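Local coordinates for protein rubber oxygenase (Streptomyces sp., PDB 5O1L) that cleaves poly(cis-1,4-isoprene) of natural and synthetic rubber oxidatively with a non-covalently bound b-type heme, adding oxygen to the double bonds to give oligo-isoprenoids with keto and aldehyde ends, at residues A[359-364]-A[374-379]; A[310-315]-A[321-326]. All blocks are in the same frame, centred on the assembly; numbering follows the deposited sequence.

Contact 1. Residues A[359-364]-A[374-379]; sequences VAFREG and VLWTLE
Trp376 is the first residue of 374-379 to meet the other helix end. Its six-membered ring reaches out past its own helix, and the indole edge faces Phe361, with Trp376 CH2 4.0 Å from Phe361 CD2. The two side chains cross at about a right angle. A corner of the Phe361 ring, CE2, sits 3.7 Å above the plane of the Arg362 guanidinium, offset toward its rim. On the indole side, Trp376 CZ3 comes within 3.8 Å of Arg362 NH2. One turn on, Glu379 supplies the charge. Its chain is extended, with CG opposite the backbone N (chi1 -179°), and this carries the carboxylate across to the arginine. Arg362 comes from the other direction, bent at chi2 (-58°), and offers its side rather than its end. In a two-bond salt bridge, Arg362 NE donates to Glu379 OE2 at 2.9 Å, and Arg362 NH2 donates nearly straight to Glu379 OE1 at 2.8 Å. Both oxygens are met on their syn sides but from somewhat out of the carboxylate plane, and the guanidinium and carboxylate planes are 34° apart. Tyr129 touches Arg362, and Leu358 touches both Trp376 and Glu379. Helix 345-362 ends here in a Schellman motif at Gly364. The contact ties this helix end to helix 373-393 at the surface. Two bonds to separate oxygens restrict rotation of the guanidinium, while Phe361 CE2 covers part of one face.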
loop_
_atom_site.group_PDB
_atom_site.type_symbol
_atom_site.label_atom_id
_atom_site.label_comp_id
_atom_site.label_asym_id
_atom_site.label_seq_id
_atom_site.Cartn_x
_atom_site.Cartn_y
_atom_site.Cartn_z
ATOM N N VAL A 359 8.842 -10.097 -20.552
ATOM C CA VAL A 359 8.786 -8.664 -20.356
ATOM C C VAL A 359 9.360 -7.940 -21.577
ATOM O O VAL A 359 8.769 -6.981 -22.095
ATOM C CB VAL A 359 9.519 -8.276 -19.051
ATOM C CG1 VAL A 359 9.603 -6.764 -18.951
ATOM C CG2 VAL A 359 8.732 -8.894 -17.855
ATOM N N ALA A 360 10.551 -8.365 -22.036
ATOM C CA ALA A 360 11.119 -7.731 -23.207
ATOM C C ALA A 360 10.244 -7.810 -24.426
ATOM O O ALA A 360 10.162 -6.902 -25.218
ATOM C CB ALA A 360 12.478 -8.310 -23.495
ATOM N N PHE A 361 9.576 -8.946 -24.602
ATOM C CA PHE A 361 8.628 -9.081 -25.721
ATOM C C PHE A 361 7.475 -8.072 -25.568
ATOM O O PHE A 361 7.080 -7.400 -26.515
ATOM C CB PHE A 361 8.072 -10.511 -25.750
ATOM C CG PHE A 361 6.986 -10.707 -26.743
ATOM C CD1 PHE A 361 7.277 -10.584 -28.072
ATOM C CD2 PHE A 361 5.712 -11.033 -26.324
ATOM C CE1 PHE A 361 6.280 -10.730 -29.022
ATOM C CE2 PHE A 361 4.712 -11.261 -27.271
ATOM C CZ PHE A 361 4.986 -11.051 -28.575
ATOM N N ARG A 362 6.897 -7.998 -24.366
ATOM C CA ARG A 362 5.763 -7.064 -24.166
ATOM C C ARG A 362 6.152 -5.595 -24.295
ATOM O O ARG A 362 5.337 -4.790 -24.682
ATOM C CB ARG A 362 5.110 -7.321 -22.836
ATOM C CG ARG A 362 4.454 -8.701 -22.714
ATOM C CD ARG A 362 3.438 -8.888 -23.743
ATOM N NE ARG A 362 2.781 -10.202 -23.523
ATOM C CZ ARG A 362 1.954 -10.719 -24.426
ATOM N NH1 ARG A 362 1.668 -10.055 -25.510
ATOM N NH2 ARG A 362 1.394 -11.859 -24.142
ATOM N N GLU A 363 7.420 -5.330 -24.000
ATOM C CA GLU A 363 8.012 -4.006 -24.230
ATOM C C GLU A 363 8.405 -3.718 -25.632
ATOM O O GLU A 363 8.909 -2.622 -25.902
ATOM C CB GLU A 363 9.248 -3.866 -23.281
ATOM C CG GLU A 363 8.781 -3.768 -21.863
ATOM C CD GLU A 363 8.122 -2.402 -21.621
ATOM O OE1 GLU A 363 7.847 -1.582 -22.576
ATOM O OE2 GLU A 363 7.944 -2.050 -20.468
ATOM N N GLY A 364 8.223 -4.658 -26.535
ATOM C CA GLY A 364 8.482 -4.442 -27.942
ATOM C C GLY A 364 9.962 -4.505 -28.308
ATOM O O GLY A 364 10.322 -4.051 -29.397
ATOM N N VAL A 374 4.226 -22.896 -19.792
ATOM C CA VAL A 374 3.668 -22.463 -18.480
ATOM C C VAL A 374 3.944 -20.940 -18.281
ATOM O O VAL A 374 3.255 -20.297 -17.512
ATOM C CB VAL A 374 4.198 -23.302 -17.308
ATOM C CG1 VAL A 374 5.717 -23.131 -17.119
ATOM C CG2 VAL A 374 3.499 -23.032 -16.003
ATOM N N LEU A 375 4.967 -20.377 -18.920
ATOM C CA LEU A 375 5.176 -18.917 -18.802
ATOM C C LEU A 375 4.001 -18.175 -19.325
ATOM O O LEU A 375 3.639 -17.175 -18.710
ATOM C CB LEU A 375 6.484 -18.450 -19.471
ATOM C CG LEU A 375 7.695 -18.408 -18.559
ATOM C CD1 LEU A 375 7.659 -17.216 -17.611
ATOM C CD2 LEU A 375 7.849 -19.683 -17.756
ATOM N N TRP A 376 3.479 -18.568 -20.445
ATOM C CA TRP A 376 2.330 -17.845 -21.013
ATOM C C TRP A 376 1.116 -18.056 -20.139
ATOM O O TRP A 376 0.311 -17.117 -19.952
ATOM C CB TRP A 376 2.095 -18.263 -22.455
ATOM C CG TRP A 376 3.254 -17.992 -23.335
ATOM C CD1 TRP A 376 4.024 -18.947 -23.916
ATOM C CD2 TRP A 376 3.777 -16.754 -23.753
ATOM N NE1 TRP A 376 5.002 -18.380 -24.666
ATOM C CE2 TRP A 376 4.887 -17.031 -24.611
ATOM C CE3 TRP A 376 3.436 -15.409 -23.505
ATOM C CZ2 TRP A 376 5.628 -16.031 -25.242
ATOM C CZ3 TRP A 376 4.200 -14.415 -24.109
ATOM C CH2 TRP A 376 5.260 -14.731 -24.990
ATOM N N THR A 377 0.938 -19.257 -19.582
ATOM C CA THR A 377 -0.145 -19.522 -18.653
ATOM C C THR A 377 -0.040 -18.638 -17.418
ATOM O O THR A 377 -1.035 -18.120 -16.931
ATOM C CB THR A 377 -0.082 -21.037 -18.249
ATOM O OG1 THR A 377 -0.285 -21.774 -19.483
ATOM C CG2 THR A 377 -1.084 -21.397 -17.199
ATOM N N LEU A 378 1.140 -18.513 -16.866
ATOM C CA LEU A 378 1.386 -17.688 -15.704
ATOM C C LEU A 378 1.070 -16.232 -16.025
ATOM O O LEU A 378 0.363 -15.567 -15.253
ATOM C CB LEU A 378 2.861 -17.817 -15.291
ATOM C CG LEU A 378 3.294 -16.802 -14.196
ATOM C CD1 LEU A 378 2.542 -16.983 -12.870
ATOM C CD2 LEU A 378 4.785 -16.955 -13.985
ATOM N N GLU A 379 1.588 -15.727 -17.150
ATOM C CA GLU A 379 1.310 -14.366 -17.528
ATOM C C GLU A 379 -0.193 -14.106 -17.609
ATOM O O GLU A 379 -0.689 -13.064 -17.124
ATOM C CB GLU A 379 2.019 -14.007 -18.841
ATOM C CG GLU A 379 1.776 -12.582 -19.258
ATOM C CD GLU A 379 2.212 -12.283 -20.664
ATOM O OE1 GLU A 379 1.813 -13.001 -21.610
ATOM O OE2 GLU A 379 2.949 -11.290 -20.876
#

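Contact 2. Residues A[310-315]-A[321-326]; sequences IVAELD and PLIGAF
Ile323 holds CG1 opposite its carbonyl carbon (chi1 -67°), and a near-extended chi2 of 159° sends CD1 on toward Val311 and Ala312. Val311 answers with CG1, which chi1 of 175° places opposite the backbone N. These two methyls make the close contact of the pair, with Val311 CG1 3.5 Å from Ile323 CD1. The packing extends back along the isoleucine, since Val311 CG1 is also 3.9 Å from Ile323 CG1. The two side chains meet at a slant. Ile323 CD1 further touches the next residue of the first helix. Ile323 CD1 lies 3.8 Å from Ala312 N and 4.1 Å from Ala312 CB. One methyl therefore rests against a valine branch, a backbone nitrogen and an alanine methyl. The nearest CA atoms across the contact, those of Ala312 and Ile323, are 7.8 Å apart. No hydrogen bond crosses the contact. Leu318, in the connecting loop, touches both Val311 and Ile323 and adds to the apolar packing. Phe385 of helix 373-393 also packs on Val311. Val311 and Ile323 are buried. The contact packs two consecutive helices, joined by a short loop: the last turn of helix 298-313 meets the first turn of helix 320-331. It belongs to the all-helical catalytic domain of the rubber oxygenase family, away from the heme pocket.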
loop_
_atom_site.group_PDB
_atom_site.type_symbol
_atom_site.label_atom_id
_atom_site.label_comp_id
_atom_site.label_asym_id
_atom_site.label_seq_id
_atom_site.Cartn_x
_atom_site.Cartn_y
_atom_site.Cartn_z
ATOM N N ILE A 310 -7.229 -16.977 -0.639
ATOM C CA ILE A 310 -8.037 -16.033 -1.390
ATOM C C ILE A 310 -7.598 -16.024 -2.859
ATOM O O ILE A 310 -8.406 -16.078 -3.749
ATOM C CB ILE A 310 -7.872 -14.604 -0.827
ATOM C CG1 ILE A 310 -8.606 -14.464 0.495
ATOM C CG2 ILE A 310 -8.321 -13.520 -1.809
ATOM C CD1 ILE A 310 -8.126 -13.289 1.326
ATOM N N VAL A 311 -6.290 -15.960 -3.104
ATOM C CA VAL A 311 -5.794 -15.853 -4.472
ATOM C C VAL A 311 -6.059 -17.135 -5.277
ATOM O O VAL A 311 -6.432 -17.087 -6.452
ATOM C CB VAL A 311 -4.311 -15.503 -4.450
ATOM C CG1 VAL A 311 -3.763 -15.502 -5.869
ATOM C CG2 VAL A 311 -4.125 -14.128 -3.800
ATOM N N ALA A 312 -5.813 -18.263 -4.663
ATOM C CA ALA A 312 -6.058 -19.544 -5.280
ATOM C C ALA A 312 -7.550 -19.763 -5.583
ATOM O O ALA A 312 -7.871 -20.428 -6.572
ATOM C CB ALA A 312 -5.496 -20.663 -4.404
ATOM N N GLU A 313 -8.422 -19.180 -4.781
ATOM C CA GLU A 313 -9.885 -19.227 -5.007
ATOM C C GLU A 313 -10.457 -18.336 -6.118
ATOM O O GLU A 313 -11.583 -18.540 -6.578
ATOM C CB GLU A 313 -10.624 -18.900 -3.719
ATOM C CG GLU A 313 -10.611 -20.045 -2.712
ATOM C CD GLU A 313 -11.503 -19.776 -1.494
ATOM O OE1 GLU A 313 -11.760 -18.570 -1.153
ATOM O OE2 GLU A 313 -11.914 -20.794 -0.881
ATOM N N LEU A 314 -9.683 -17.358 -6.587
ATOM C CA LEU A 314 -10.130 -16.461 -7.642
ATOM C C LEU A 314 -10.242 -17.253 -8.912
ATOM O O LEU A 314 -9.568 -18.288 -9.078
ATOM C CB LEU A 314 -9.074 -15.360 -7.853
ATOM C CG LEU A 314 -8.867 -14.386 -6.701
ATOM C CD1 LEU A 314 -7.771 -13.378 -7.012
ATOM C CD2 LEU A 314 -10.165 -13.625 -6.421
ATOM N N ASP A 315 -11.021 -16.738 -9.861
ATOM C CA ASP A 315 -11.201 -17.407 -11.160
ATOM C C ASP A 315 -10.102 -16.964 -12.119
ATOM O O ASP A 315 -10.375 -16.531 -13.229
ATOM C CB ASP A 315 -12.585 -17.109 -11.764
ATOM C CG ASP A 315 -12.904 -17.991 -12.993
ATOM O OD1 ASP A 315 -12.562 -19.203 -12.997
ATOM O OD2 ASP A 315 -13.499 -17.477 -13.970
ATOM N N PRO A 321 0.973 -23.644 -6.702
ATOM C CA PRO A 321 2.389 -23.669 -7.036
ATOM C C PRO A 321 2.792 -22.495 -7.894
ATOM O O PRO A 321 3.917 -22.042 -7.771
ATOM C CB PRO A 321 2.557 -24.979 -7.807
ATOM C CG PRO A 321 1.486 -25.787 -7.257
ATOM C CD PRO A 321 0.307 -24.881 -7.148
ATOM N N LEU A 322 1.931 -22.000 -8.737
ATOM C CA LEU A 322 2.266 -20.771 -9.528
ATOM C C LEU A 322 2.379 -19.580 -8.606
ATOM O O LEU A 322 3.302 -18.713 -8.745
ATOM C CB LEU A 322 1.206 -20.461 -10.610
ATOM C CG LEU A 322 1.246 -21.408 -11.798
ATOM C CD1 LEU A 322 0.149 -20.926 -12.771
ATOM C CD2 LEU A 322 2.600 -21.394 -12.446
ATOM N N ILE A 323 1.486 -19.451 -7.643
ATOM C CA ILE A 323 1.549 -18.319 -6.731
ATOM C C ILE A 323 2.813 -18.374 -5.933
ATOM O O ILE A 323 3.528 -17.378 -5.796
ATOM C CB ILE A 323 0.377 -18.341 -5.690
ATOM C CG1 ILE A 323 -0.931 -18.114 -6.385
ATOM C CG2 ILE A 323 0.605 -17.308 -4.562
ATOM C CD1 ILE A 323 -2.135 -18.608 -5.584
ATOM N N GLY A 324 3.173 -19.543 -5.431
ATOM C CA GLY A 324 4.329 -19.702 -4.658
ATOM C C GLY A 324 5.583 -19.399 -5.429
ATOM O O GLY A 324 6.478 -18.727 -4.921
ATOM N N ALA A 325 5.669 -19.954 -6.627
ATOM C CA ALA A 325 6.861 -19.803 -7.404
ATOM C C ALA A 325 7.043 -18.348 -7.826
ATOM O O ALA A 325 8.115 -17.856 -7.720
ATOM C CB ALA A 325 6.822 -20.724 -8.622
ATOM N N PHE A 326 5.990 -17.739 -8.330
ATOM C CA PHE A 326 6.099 -16.355 -8.765
ATOM C C PHE A 326 6.337 -15.417 -7.587
ATOM O O PHE A 326 7.131 -14.459 -7.692
ATOM C CB PHE A 326 4.883 -15.929 -9.585
ATOM C CG PHE A 326 5.097 -14.601 -10.277
ATOM C CD1 PHE A 326 5.949 -14.555 -11.349
ATOM C CD2 PHE A 326 4.499 -13.489 -9.822
ATOM C CE1 PHE A 326 6.190 -13.390 -12.015
ATOM C CE2 PHE A 326 4.812 -12.244 -10.459
ATOM C CZ PHE A 326 5.645 -12.253 -11.473
#

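Contact 2 is buried, and its side-chain contacts are apolar, whereas contact 1 lies at the surface and joins a salt bridge to aromatic packing. Each spans a short connection between helices that follow one another in the chain. Contact 2 pairs helices 298-313 and 320-331, and contact 1 pairs helices 345-362 and 373-393. They share no helix. Their centres are 18 Å apart, yet the segments touch: Leu378 CD2 packs on Phe326 CD1 at 3.7 Å, and Val374 CG2 on Leu322 CD2 at 4.0 Å. Helix 373-393 thus lies against helix 320-331 with its apolar side and uses Trp376 and Glu379 in contact 1.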